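Local atomic coordinates of Lin0012 protein (Listeria innocua, PDB entry 3K17), a protein that probably phosphorylates phosphomevalonate at the expense of ATP, a step of the mevalonate pathway to isopentenyl diphosphate, as a member of the GHMP kinase family. Residues V212-V217 with E330-L335; T29-A34 with K256-A261; D163-S166 with W172-Y175; A113-G118 with G343-P348. All coordinates share one frame; numbering follows the deposited sequence.

Contact 1: V212-V217 with E330-L335; sequences VPTFSV and ELAEKL
A332 of the helix meets T214 and S216 of the strand. A single methyl group makes the contact on the helix side. Its CB lies 3.7 Å from CG2 of T214, methyl against methyl. T214 CB adds to this at 4.0 Å from A332 CB. Along the strand, S216 OG also approaches A332 CB at 4.0 Å. This is packing of a hydroxyl oxygen on a methyl and not a polar bond. T214 and S216 are two residues apart and point to the same face of the sheet, so A332 is touched by both. The T214 torsion settles which branch does the touching. With OG1 at chi1 -60°, CG2 is anti to the backbone N, which takes the methyl to A332. L335, one helical turn on, points the same way, but its CD2 stays 4.7 Å from S216 OG. With so small a residue at the centre, the backbones come close: the CA atoms of T214 and A332 are 6.7 Å apart.

The second shell holds both partners in place. The backbones of T214 and S216 are hydrogen-bonded to S326 and A324 of strand 321-326. A332 and L335 also pack on that strand, and L335 reaches S303 and A304 of helix 295-306. F215 points to the other face, among F349, F325 and W172.

Helix 329-341 joins strand 321-326 to strand 345-346 and passes over strand 214-219 between them. This is a beta-alpha-beta crossover within the ferredoxin-like C-terminal domain typical of GHMP kinases.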
loop_
_atom_site.group_PDB
_atom_site.type_symbol
_atom_site.label_atom_id
_atom_site.label_comp_id
_atom_site.label_asym_id
_atom_site.label_seq_id
_atom_site.Cartn_x
_atom_site.Cartn_y
_atom_site.Cartn_z
ATOM N N VAL A 212 -30.472 -2.049 -50.287
ATOM C CA VAL A 212 -30.211 -2.873 -51.460
ATOM C C VAL A 212 -28.754 -2.757 -51.908
ATOM O O VAL A 212 -28.153 -3.750 -52.311
ATOM C CB VAL A 212 -31.151 -2.497 -52.649
ATOM C CG1 VAL A 212 -30.773 -3.304 -53.898
ATOM C CG2 VAL A 212 -32.607 -2.792 -52.280
ATOM N N PRO A 213 -28.169 -1.546 -51.851
ATOM C CA PRO A 213 -26.769 -1.383 -52.266
ATOM C C PRO A 213 -25.867 -2.351 -51.501
ATOM O O PRO A 213 -26.014 -2.511 -50.292
ATOM C CB PRO A 213 -26.471 0.073 -51.909
ATOM C CG PRO A 213 -27.807 0.739 -52.059
ATOM C CD PRO A 213 -28.738 -0.258 -51.418
ATOM N N THR A 214 -24.946 -3.000 -52.203
ATOM C CA THR A 214 -24.032 -3.953 -51.565
ATOM C C THR A 214 -23.214 -3.281 -50.459
ATOM O O THR A 214 -22.640 -2.213 -50.659
ATOM C CB THR A 214 -23.041 -4.568 -52.591
ATOM O OG1 THR A 214 -23.769 -5.253 -53.614
ATOM C CG2 THR A 214 -22.108 -5.578 -51.901
ATOM N N PHE A 215 -23.153 -3.924 -49.299
ATOM C CA PHE A 215 -22.394 -3.406 -48.158
ATOM C C PHE A 215 -21.034 -4.112 -48.091
ATOM O O PHE A 215 -20.967 -5.341 -48.039
ATOM C CB PHE A 215 -23.165 -3.666 -46.866
ATOM C CG PHE A 215 -22.590 -2.982 -45.654
ATOM C CD1 PHE A 215 -22.595 -1.594 -45.554
ATOM C CD2 PHE A 215 -22.103 -3.730 -44.584
ATOM C CE1 PHE A 215 -22.133 -0.962 -44.403
ATOM C CE2 PHE A 215 -21.636 -3.106 -43.427
ATOM C CZ PHE A 215 -21.652 -1.724 -43.334
ATOM N N SER A 216 -19.955 -3.337 -48.086
ATOM C CA SER A 216 -18.616 -3.911 -48.024
ATOM C C SER A 216 -17.894 -3.544 -46.727
ATOM O O SER A 216 -17.980 -2.407 -46.262
ATOM C CB SER A 216 -17.790 -3.442 -49.226
ATOM O OG SER A 216 -18.315 -3.960 -50.438
ATOM N N VAL A 217 -17.193 -4.515 -46.147
ATOM C CA VAL A 217 -16.454 -4.300 -44.902
ATOM C C VAL A 217 -14.955 -4.508 -45.130
ATOM O O VAL A 217 -14.539 -5.532 -45.665
ATOM C CB VAL A 217 -16.931 -5.274 -43.789
ATOM C CG1 VAL A 217 -16.176 -5.000 -42.482
ATOM C CG2 VAL A 217 -18.436 -5.120 -43.576
ATOM N N GLU A 330 -20.744 -6.055 -58.864
ATOM C CA GLU A 330 -19.556 -5.902 -59.698
ATOM C C GLU A 330 -18.709 -4.721 -59.253
ATOM O O GLU A 330 -17.486 -4.812 -59.208
ATOM C CB GLU A 330 -19.950 -5.724 -61.170
ATOM C CG GLU A 330 -20.569 -6.960 -61.827
ATOM C CD GLU A 330 -21.833 -7.448 -61.127
ATOM O OE1 GLU A 330 -22.667 -6.600 -60.727
ATOM O OE2 GLU A 330 -21.997 -8.683 -60.992
ATOM N N LEU A 331 -19.360 -3.608 -58.932
ATOM C CA LEU A 331 -18.635 -2.424 -58.493
ATOM C C LEU A 331 -18.060 -2.656 -57.101
ATOM O O LEU A 331 -17.014 -2.104 -56.747
ATOM C CB LEU A 331 -19.563 -1.208 -58.495
ATOM C CG LEU A 331 -19.938 -0.724 -59.898
ATOM C CD1 LEU A 331 -21.088 0.288 -59.831
ATOM C CD2 LEU A 331 -18.703 -0.108 -60.553
ATOM N N ALA A 332 -18.748 -3.483 -56.322
ATOM C CA ALA A 332 -18.309 -3.805 -54.972
ATOM C C ALA A 332 -17.034 -4.632 -55.070
ATOM O O ALA A 332 -16.089 -4.418 -54.314
ATOM C CB ALA A 332 -19.399 -4.588 -54.237
ATOM N N GLU A 333 -17.008 -5.568 -56.015
ATOM C CA GLU A 333 -15.840 -6.422 -56.211
ATOM C C GLU A 333 -14.642 -5.597 -56.671
ATOM O O GLU A 333 -13.512 -5.838 -56.242
ATOM C CB GLU A 333 -16.154 -7.522 -57.228
ATOM C CG GLU A 333 -17.331 -8.403 -56.811
ATOM C CD GLU A 333 -17.690 -9.450 -57.854
ATOM O OE1 GLU A 333 -17.771 -9.095 -59.049
ATOM O OE2 GLU A 333 -17.905 -10.623 -57.474
ATOM N N LYS A 334 -14.891 -4.626 -57.545
ATOM C CA LYS A 334 -13.831 -3.749 -58.034
ATOM C C LYS A 334 -13.301 -2.932 -56.862
ATOM O O LYS A 334 -12.095 -2.714 -56.737
ATOM C CB LYS A 334 -14.362 -2.790 -59.105
ATOM C CG LYS A 334 -14.037 -3.180 -60.543
ATOM C CD LYS A 334 -14.796 -4.418 -60.991
ATOM C CE LYS A 334 -14.529 -4.718 -62.462
ATOM N NZ LYS A 334 -14.964 -3.598 -63.348
ATOM N N LEU A 335 -14.214 -2.474 -56.009
ATOM C CA LEU A 335 -13.832 -1.686 -54.845
ATOM C C LEU A 335 -12.956 -2.533 -53.924
ATOM O O LEU A 335 -11.888 -2.095 -53.499
ATOM C CB LEU A 335 -15.074 -1.218 -54.087
ATOM C CG LEU A 335 -14.835 -0.459 -52.779
ATOM C CD1 LEU A 335 -14.024 0.791 -53.043
ATOM C CD2 LEU A 335 -16.178 -0.107 -52.150
#

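Contact 2: T29-A34 with K256-A261; sequences TAILTA and KQIIQA
Strand 29-34 carries I31 toward I258 and I259 of helix 256-261, the two axes running 9.4 Å apart at closest and 41° from parallel. The CA atoms of I31 and I259 are 8.1 Å apart, and side chains fill the gap. I31 makes most of the contact from the strand side. Its CG1 lies 4.0 Å from I258 CG2, and these two side chains lie alongside and point in opposite senses. The I31 chain then bends at chi2 (-62°), and its CD1 comes to 4.1 Å from CG1 of I259. I259 runs at an angle to I31 and ends at CD1, which lies 4.2 Å from CG2 of T29.

The strand belongs to the mixed sheet of the N-terminal domain. Helix 241-264 belongs to the C-terminal half, so the contact joins the two halves of the two-domain GHMP kinase fold. Contact between the segments is by carbon atoms alone. The hydroxyl of T29 is used otherwise, in a hydrogen bond with T176 OG1. I258 also packs on A18 of the adjoining strand 7-18 and on L270 of helix 267-288, while I31 also touches A174 of strand 172-176.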
loop_
_atom_site.group_PDB
_atom_site.type_symbol
_atom_site.label_atom_id
_atom_site.label_comp_id
_atom_site.label_asym_id
_atom_site.label_seq_id
_atom_site.Cartn_x
_atom_site.Cartn_y
_atom_site.Cartn_z
ATOM N N THR A 29 -29.135 9.626 -32.238
ATOM C CA THR A 29 -29.301 8.369 -32.946
ATOM C C THR A 29 -28.178 7.936 -33.882
ATOM O O THR A 29 -27.536 8.759 -34.542
ATOM C CB THR A 29 -30.624 8.394 -33.757
ATOM O OG1 THR A 29 -31.703 8.767 -32.893
ATOM C CG2 THR A 29 -30.920 7.029 -34.344
ATOM N N ALA A 30 -27.962 6.627 -33.938
ATOM C CA ALA A 30 -26.959 6.050 -34.822
ATOM C C ALA A 30 -27.559 4.848 -35.529
ATOM O O ALA A 30 -28.527 4.251 -35.049
ATOM C CB ALA A 30 -25.715 5.621 -34.033
ATOM N N ILE A 31 -26.983 4.506 -36.676
ATOM C CA ILE A 31 -27.415 3.358 -37.450
ATOM C C ILE A 31 -26.326 2.296 -37.261
ATOM O O ILE A 31 -25.145 2.620 -37.281
ATOM C CB ILE A 31 -27.494 3.683 -38.953
ATOM C CG1 ILE A 31 -28.494 4.821 -39.201
ATOM C CG2 ILE A 31 -27.879 2.419 -39.734
ATOM C CD1 ILE A 31 -29.914 4.492 -38.780
ATOM N N LEU A 32 -26.720 1.043 -37.059
ATOM C CA LEU A 32 -25.737 -0.028 -36.908
ATOM C C LEU A 32 -26.239 -1.298 -37.545
ATOM O O LEU A 32 -27.445 -1.498 -37.695
ATOM C CB LEU A 32 -25.452 -0.349 -35.434
ATOM C CG LEU A 32 -24.874 0.687 -34.472
ATOM C CD1 LEU A 32 -25.982 1.192 -33.555
ATOM C CD2 LEU A 32 -23.756 0.026 -33.637
ATOM N N THR A 33 -25.304 -2.152 -37.932
ATOM C CA THR A 33 -25.665 -3.439 -38.474
ATOM C C THR A 33 -24.836 -4.483 -37.743
ATOM O O THR A 33 -23.677 -4.237 -37.393
ATOM C CB THR A 33 -25.386 -3.565 -39.991
ATOM O OG1 THR A 33 -25.750 -4.886 -40.418
ATOM C CG2 THR A 33 -23.906 -3.359 -40.300
ATOM N N ALA A 34 -25.443 -5.633 -37.481
ATOM C CA ALA A 34 -24.729 -6.725 -36.843
ATOM C C ALA A 34 -24.018 -7.419 -38.005
ATOM O O ALA A 34 -24.442 -7.281 -39.160
ATOM C CB ALA A 34 -25.710 -7.669 -36.161
ATOM N N LYS A 256 -31.354 12.107 -39.644
ATOM C CA LYS A 256 -32.745 12.199 -40.065
ATOM C C LYS A 256 -32.842 11.765 -41.527
ATOM O O LYS A 256 -33.719 10.982 -41.894
ATOM C CB LYS A 256 -33.240 13.639 -39.899
ATOM C CG LYS A 256 -34.733 13.826 -40.123
ATOM C CD LYS A 256 -35.178 15.225 -39.707
ATOM C CE LYS A 256 -34.936 15.465 -38.213
ATOM N NZ LYS A 256 -35.671 14.490 -37.350
ATOM N N GLN A 257 -31.920 12.266 -42.347
ATOM C CA GLN A 257 -31.873 11.937 -43.770
ATOM C C GLN A 257 -31.638 10.452 -44.022
ATOM O O GLN A 257 -32.384 9.799 -44.760
ATOM C CB GLN A 257 -30.756 12.724 -44.454
ATOM C CG GLN A 257 -31.050 14.196 -44.686
ATOM C CD GLN A 257 -29.810 14.964 -45.115
ATOM O OE1 GLN A 257 -29.043 14.505 -45.967
ATOM N NE2 GLN A 257 -29.609 16.139 -44.532
ATOM N N ILE A 258 -30.593 9.916 -43.403
ATOM C CA ILE A 258 -30.265 8.515 -43.596
ATOM C C ILE A 258 -31.407 7.608 -43.133
ATOM O O ILE A 258 -31.676 6.581 -43.754
ATOM C CB ILE A 258 -28.923 8.161 -42.880
ATOM C CG1 ILE A 258 -28.392 6.826 -43.403
ATOM C CG2 ILE A 258 -29.124 8.100 -41.370
ATOM C CD1 ILE A 258 -26.932 6.569 -43.055
ATOM N N ILE A 259 -32.091 7.982 -42.054
ATOM C CA ILE A 259 -33.215 7.169 -41.589
ATOM C C ILE A 259 -34.307 7.197 -42.667
ATOM O O ILE A 259 -34.959 6.189 -42.938
ATOM C CB ILE A 259 -33.784 7.689 -40.242
ATOM C CG1 ILE A 259 -32.814 7.334 -39.105
ATOM C CG2 ILE A 259 -35.152 7.058 -39.964
ATOM C CD1 ILE A 259 -33.265 7.792 -37.744
ATOM N N GLN A 260 -34.492 8.362 -43.280
ATOM C CA GLN A 260 -35.472 8.516 -44.353
ATOM C C GLN A 260 -35.051 7.582 -45.488
ATOM O O GLN A 260 -35.861 6.827 -46.024
ATOM C CB GLN A 260 -35.471 9.960 -44.850
ATOM C CG GLN A 260 -36.445 10.252 -45.992
ATOM C CD GLN A 260 -36.293 11.668 -46.508
ATOM O OE1 GLN A 260 -36.240 12.618 -45.729
ATOM N NE2 GLN A 260 -36.226 11.817 -47.827
ATOM N N ALA A 261 -33.768 7.635 -45.838
ATOM C CA ALA A 261 -33.224 6.801 -46.906
ATOM C C ALA A 261 -33.516 5.324 -46.670
ATOM O O ALA A 261 -33.828 4.587 -47.607
ATOM C CB ALA A 261 -31.717 7.022 -47.025
#

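Contact 3: D163-S166 with W172-Y175; sequences DIAS and WIAY
A165 packs on both I173 and Y175, and apolar contacts dominate. A165 CB is 3.8 Å from CD1 of I173 and 3.5 Å from CD1 of Y175. CE1 of the same ring follows at 3.8 Å from A165 CB. The methyl thus comes to these two ring atoms at an oblique angle. I173 wedges its tip against the backbone N of S166, with CD1 3.6 Å from S166 N. Its CG1 is flanked by both backbone branches (chi1 63°) and the chain then extends (chi2 167°), which carries CD1 to the helix.

Polar interactions lie around this core. The Y175 hydroxyl is hydrogen-bonded to S160 O, just before helix 162-169. A weak bond from I164 N to OD1 of D163 stays within the helix. Backbone bonds of I173 to L32 and of Y175 to A30 tie the strand to strand 29-35.

Helix 162-169 leads through a short turn into strand 172-176. It covers one face of the mixed sheet of the N-terminal GHMP kinase domain, and I164 turns to helices 119-135 and 141-156. W172 points to the other face.

With no polar bond between the two segments, close fit holds helix to strand. A small methyl lets the helix settle close to the strand. The ring of Y175 is held by packing at CD1 and CE1 and by a hydrogen bond at its hydroxyl.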
loop_
_atom_site.group_PDB
_atom_site.type_symbol
_atom_site.label_atom_id
_atom_site.label_comp_id
_atom_site.label_asym_id
_atom_site.label_seq_id
_atom_site.Cartn_x
_atom_site.Cartn_y
_atom_site.Cartn_z
ATOM N N ASP A 163 -23.631 -0.379 -29.347
ATOM C CA ASP A 163 -22.999 -1.639 -29.705
ATOM C C ASP A 163 -23.742 -2.772 -29.012
ATOM O O ASP A 163 -23.969 -3.821 -29.601
ATOM C CB ASP A 163 -21.505 -1.649 -29.328
ATOM C CG ASP A 163 -21.235 -1.183 -27.903
ATOM O OD1 ASP A 163 -22.177 -0.797 -27.174
ATOM O OD2 ASP A 163 -20.051 -1.203 -27.514
ATOM N N ILE A 164 -24.122 -2.552 -27.758
ATOM C CA ILE A 164 -24.877 -3.545 -27.009
ATOM C C ILE A 164 -26.201 -3.817 -27.751
ATOM O O ILE A 164 -26.614 -4.966 -27.908
ATOM C CB ILE A 164 -25.199 -3.027 -25.578
ATOM C CG1 ILE A 164 -23.928 -3.021 -24.716
ATOM C CG2 ILE A 164 -26.274 -3.875 -24.939
ATOM C CD1 ILE A 164 -23.329 -4.389 -24.468
ATOM N N ALA A 165 -26.853 -2.750 -28.212
ATOM C CA ALA A 165 -28.138 -2.877 -28.908
ATOM C C ALA A 165 -28.028 -3.715 -30.177
ATOM O O ALA A 165 -28.832 -4.623 -30.413
ATOM C CB ALA A 165 -28.685 -1.489 -29.250
ATOM N N SER A 166 -27.023 -3.402 -30.989
ATOM C CA SER A 166 -26.808 -4.101 -32.240
ATOM C C SER A 166 -26.524 -5.582 -32.032
ATOM O O SER A 166 -27.070 -6.420 -32.747
ATOM C CB SER A 166 -25.665 -3.438 -33.013
ATOM O OG SER A 166 -25.398 -4.138 -34.212
ATOM N N TRP A 172 -30.242 -4.804 -38.864
ATOM C CA TRP A 172 -29.929 -3.390 -38.982
ATOM C C TRP A 172 -30.837 -2.611 -38.041
ATOM O O TRP A 172 -32.042 -2.877 -37.979
ATOM C CB TRP A 172 -30.172 -2.902 -40.419
ATOM C CG TRP A 172 -29.228 -3.467 -41.446
ATOM C CD1 TRP A 172 -29.171 -4.758 -41.892
ATOM C CD2 TRP A 172 -28.170 -2.767 -42.110
ATOM N NE1 TRP A 172 -28.138 -4.905 -42.786
ATOM C CE2 TRP A 172 -27.505 -3.698 -42.937
ATOM C CE3 TRP A 172 -27.713 -1.440 -42.079
ATOM C CZ2 TRP A 172 -26.405 -3.347 -43.728
ATOM C CZ3 TRP A 172 -26.617 -1.089 -42.868
ATOM C CH2 TRP A 172 -25.976 -2.043 -43.679
ATOM N N ILE A 173 -30.274 -1.642 -37.322
ATOM C CA ILE A 173 -31.078 -0.850 -36.398
ATOM C C ILE A 173 -30.735 0.631 -36.355
ATOM O O ILE A 173 -29.632 1.058 -36.716
ATOM C CB ILE A 173 -30.951 -1.346 -34.933
ATOM C CG1 ILE A 173 -29.500 -1.193 -34.462
ATOM C CG2 ILE A 173 -31.408 -2.792 -34.817
ATOM C CD1 ILE A 173 -29.303 -1.345 -32.950
ATOM N N ALA A 174 -31.713 1.402 -35.894
ATOM C CA ALA A 174 -31.554 2.819 -35.673
ATOM C C ALA A 174 -31.573 2.823 -34.146
ATOM O O ALA A 174 -32.581 2.464 -33.528
ATOM C CB ALA A 174 -32.737 3.590 -36.222
ATOM N N TYR A 175 -30.453 3.191 -33.536
ATOM C CA TYR A 175 -30.360 3.208 -32.079
ATOM C C TYR A 175 -30.367 4.624 -31.527
ATOM O O TYR A 175 -29.565 5.463 -31.945
ATOM C CB TYR A 175 -29.071 2.517 -31.626
ATOM C CG TYR A 175 -28.843 2.612 -30.135
ATOM C CD1 TYR A 175 -29.598 1.850 -29.249
ATOM C CD2 TYR A 175 -27.898 3.496 -29.605
ATOM C CE1 TYR A 175 -29.423 1.960 -27.868
ATOM C CE2 TYR A 175 -27.718 3.614 -28.223
ATOM C CZ TYR A 175 -28.484 2.842 -27.361
ATOM O OH TYR A 175 -28.314 2.948 -25.997
#

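Contact 4: A113-G118 with G343-P348; sequences AKYGLG and GIKHLP
Y115 turns one ring face to L347, the two side chains meeting at a slant. From CB the chain turns at chi1 -75°, directing the ring toward the 343-348 segment. CG and CD1 of Y115 are each 4.0 Å from L347 CD1. That methyl stands over the middle of the ring, 4.0 Å from the centroid and 11° off the ring normal, a clear CH-pi contact. Farther out, CE1 and CZ pass under the second methyl, with CZ of Y115 3.8 Å from CD2 of L347. The two branches of the leucine therefore cover one face of the ring from its root to its hydroxyl end. At the tip, OH of Y115 packs on CD of K345 at 4.0 Å. The lysine is extended as far as CD and bends only beyond it. W219 meets the same tyrosine ring edge-to-face.

Y115 leads into G116, L117 and G118. These residues open the glycine-rich GLGSS signature of GHMP kinases, a loop that in relatives wraps the ATP phosphates. G116 and G118 have positive phi, where a CB would press on the preceding carbonyl oxygen.

G118 is the N-cap of helix 119-135. L347 pairs by its backbone with V217 of strand 214-219, beside the short strand 345-346. R37 of strand 37-45 touches both L117 and L347. The contact thus joins the loop before helix 119-135 to the edge of the C-terminal sheet.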
loop_
_atom_site.group_PDB
_atom_site.type_symbol
_atom_site.label_atom_id
_atom_site.label_comp_id
_atom_site.label_asym_id
_atom_site.label_seq_id
_atom_site.Cartn_x
_atom_site.Cartn_y
_atom_site.Cartn_z
ATOM N N ALA A 113 -5.434 -10.086 -33.517
ATOM C CA ALA A 113 -5.895 -8.716 -33.282
ATOM C C ALA A 113 -7.415 -8.624 -33.450
ATOM O O ALA A 113 -7.977 -9.238 -34.356
ATOM C CB ALA A 113 -5.216 -7.761 -34.276
ATOM N N LYS A 114 -8.073 -7.862 -32.584
ATOM C CA LYS A 114 -9.519 -7.689 -32.691
ATOM C C LYS A 114 -9.832 -6.853 -33.939
ATOM O O LYS A 114 -9.101 -5.911 -34.264
ATOM C CB LYS A 114 -10.066 -6.983 -31.445
ATOM C CG LYS A 114 -9.989 -7.819 -30.166
ATOM C CD LYS A 114 -10.553 -7.044 -28.972
ATOM C CE LYS A 114 -10.501 -7.862 -27.694
ATOM N NZ LYS A 114 -10.900 -7.066 -26.490
ATOM N N TYR A 115 -10.903 -7.207 -34.643
ATOM C CA TYR A 115 -11.304 -6.473 -35.845
ATOM C C TYR A 115 -11.974 -5.156 -35.492
ATOM O O TYR A 115 -12.068 -4.254 -36.326
ATOM C CB TYR A 115 -12.296 -7.282 -36.676
ATOM C CG TYR A 115 -11.700 -8.428 -37.450
ATOM C CD1 TYR A 115 -10.587 -8.238 -38.265
ATOM C CD2 TYR A 115 -12.283 -9.690 -37.412
ATOM C CE1 TYR A 115 -10.073 -9.283 -39.033
ATOM C CE2 TYR A 115 -11.777 -10.739 -38.169
ATOM C CZ TYR A 115 -10.674 -10.525 -38.981
ATOM O OH TYR A 115 -10.203 -11.557 -39.755
ATOM N N GLY A 116 -12.433 -5.051 -34.250
ATOM C CA GLY A 116 -13.129 -3.849 -33.826
ATOM C C GLY A 116 -14.611 -4.036 -34.122
ATOM O O GLY A 116 -15.290 -3.123 -34.586
ATOM N N LEU A 117 -15.110 -5.237 -33.848
ATOM C CA LEU A 117 -16.510 -5.567 -34.095
ATOM C C LEU A 117 -17.364 -5.591 -32.829
ATOM O O LEU A 117 -18.428 -6.211 -32.805
ATOM C CB LEU A 117 -16.586 -6.912 -34.823
ATOM C CG LEU A 117 -15.867 -6.821 -36.180
ATOM C CD1 LEU A 117 -15.770 -8.177 -36.863
ATOM C CD2 LEU A 117 -16.629 -5.828 -37.047
ATOM N N GLY A 118 -16.898 -4.915 -31.779
ATOM C CA GLY A 118 -17.658 -4.860 -30.535
ATOM C C GLY A 118 -17.451 -6.051 -29.619
ATOM O O GLY A 118 -18.393 -6.546 -29.008
ATOM N N GLY A 343 -3.604 -3.278 -48.817
ATOM C CA GLY A 343 -3.314 -3.980 -47.576
ATOM C C GLY A 343 -4.517 -4.159 -46.658
ATOM O O GLY A 343 -4.403 -4.733 -45.569
ATOM N N ILE A 344 -5.670 -3.659 -47.096
ATOM C CA ILE A 344 -6.911 -3.767 -46.332
ATOM C C ILE A 344 -7.462 -5.184 -46.476
ATOM O O ILE A 344 -7.460 -5.741 -47.571
ATOM C CB ILE A 344 -7.959 -2.745 -46.862
ATOM C CG1 ILE A 344 -7.508 -1.320 -46.519
ATOM C CG2 ILE A 344 -9.346 -3.050 -46.287
ATOM C CD1 ILE A 344 -8.141 -0.248 -47.407
ATOM N N LYS A 345 -7.904 -5.784 -45.374
ATOM C CA LYS A 345 -8.460 -7.129 -45.444
ATOM C C LYS A 345 -9.972 -7.076 -45.601
ATOM O O LYS A 345 -10.673 -6.501 -44.769
ATOM C CB LYS A 345 -8.124 -7.957 -44.193
ATOM C CG LYS A 345 -8.719 -9.357 -44.246
ATOM C CD LYS A 345 -8.353 -10.227 -43.043
ATOM C CE LYS A 345 -6.873 -10.577 -43.036
ATOM N NZ LYS A 345 -6.446 -11.078 -44.381
ATOM N N HIS A 346 -10.463 -7.680 -46.675
ATOM C CA HIS A 346 -11.893 -7.724 -46.943
ATOM C C HIS A 346 -12.542 -8.709 -45.974
ATOM O O HIS A 346 -12.022 -9.797 -45.757
ATOM C CB HIS A 346 -12.125 -8.188 -48.391
ATOM C CG HIS A 346 -13.566 -8.386 -48.754
ATOM N ND1 HIS A 346 -14.543 -7.452 -48.480
ATOM C CD2 HIS A 346 -14.179 -9.377 -49.444
ATOM C CE1 HIS A 346 -15.692 -7.857 -48.989
ATOM N NE2 HIS A 346 -15.499 -9.023 -49.580
ATOM N N LEU A 347 -13.663 -8.320 -45.372
ATOM C CA LEU A 347 -14.373 -9.227 -44.477
ATOM C C LEU A 347 -15.751 -9.513 -45.091
ATOM O O LEU A 347 -16.702 -8.742 -44.897
ATOM C CB LEU A 347 -14.529 -8.606 -43.074
ATOM C CG LEU A 347 -13.244 -8.233 -42.315
ATOM C CD1 LEU A 347 -13.585 -7.767 -40.895
ATOM C CD2 LEU A 347 -12.317 -9.437 -42.248
ATOM N N PRO A 348 -15.866 -10.604 -45.876
ATOM C CA PRO A 348 -17.136 -10.983 -46.514
ATOM C C PRO A 348 -18.295 -10.761 -45.540
ATOM O O PRO A 348 -18.283 -11.259 -44.416
ATOM C CB PRO A 348 -16.911 -12.449 -46.860
ATOM C CG PRO A 348 -15.437 -12.437 -47.279
ATOM C CD PRO A 348 -14.791 -11.560 -46.218
#

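Overall arrangement
Along the chain the segments run 29-34, 113-118, 163-166, 172-175, 212-217, 256-261, 330-335 and 343-348. Contacts 2 and 3 share the mixed N-terminal sheet, where strands 29-35 and 172-176 are neighbours, and their centres are about 10 Å apart. Contacts 1 and 4 share the four-stranded C-terminal sheet through strands 214-219 and 345-346, with centres about 16 Å apart. F215 links the two groups by packing on T33 and W172. Contacts 2 and 4 each join the N-terminal half of the chain to the C-terminal half, with centres about 22 Å apart. The two domains are thus tied at separate places, consistent with the interdomain active site of GHMP kinases.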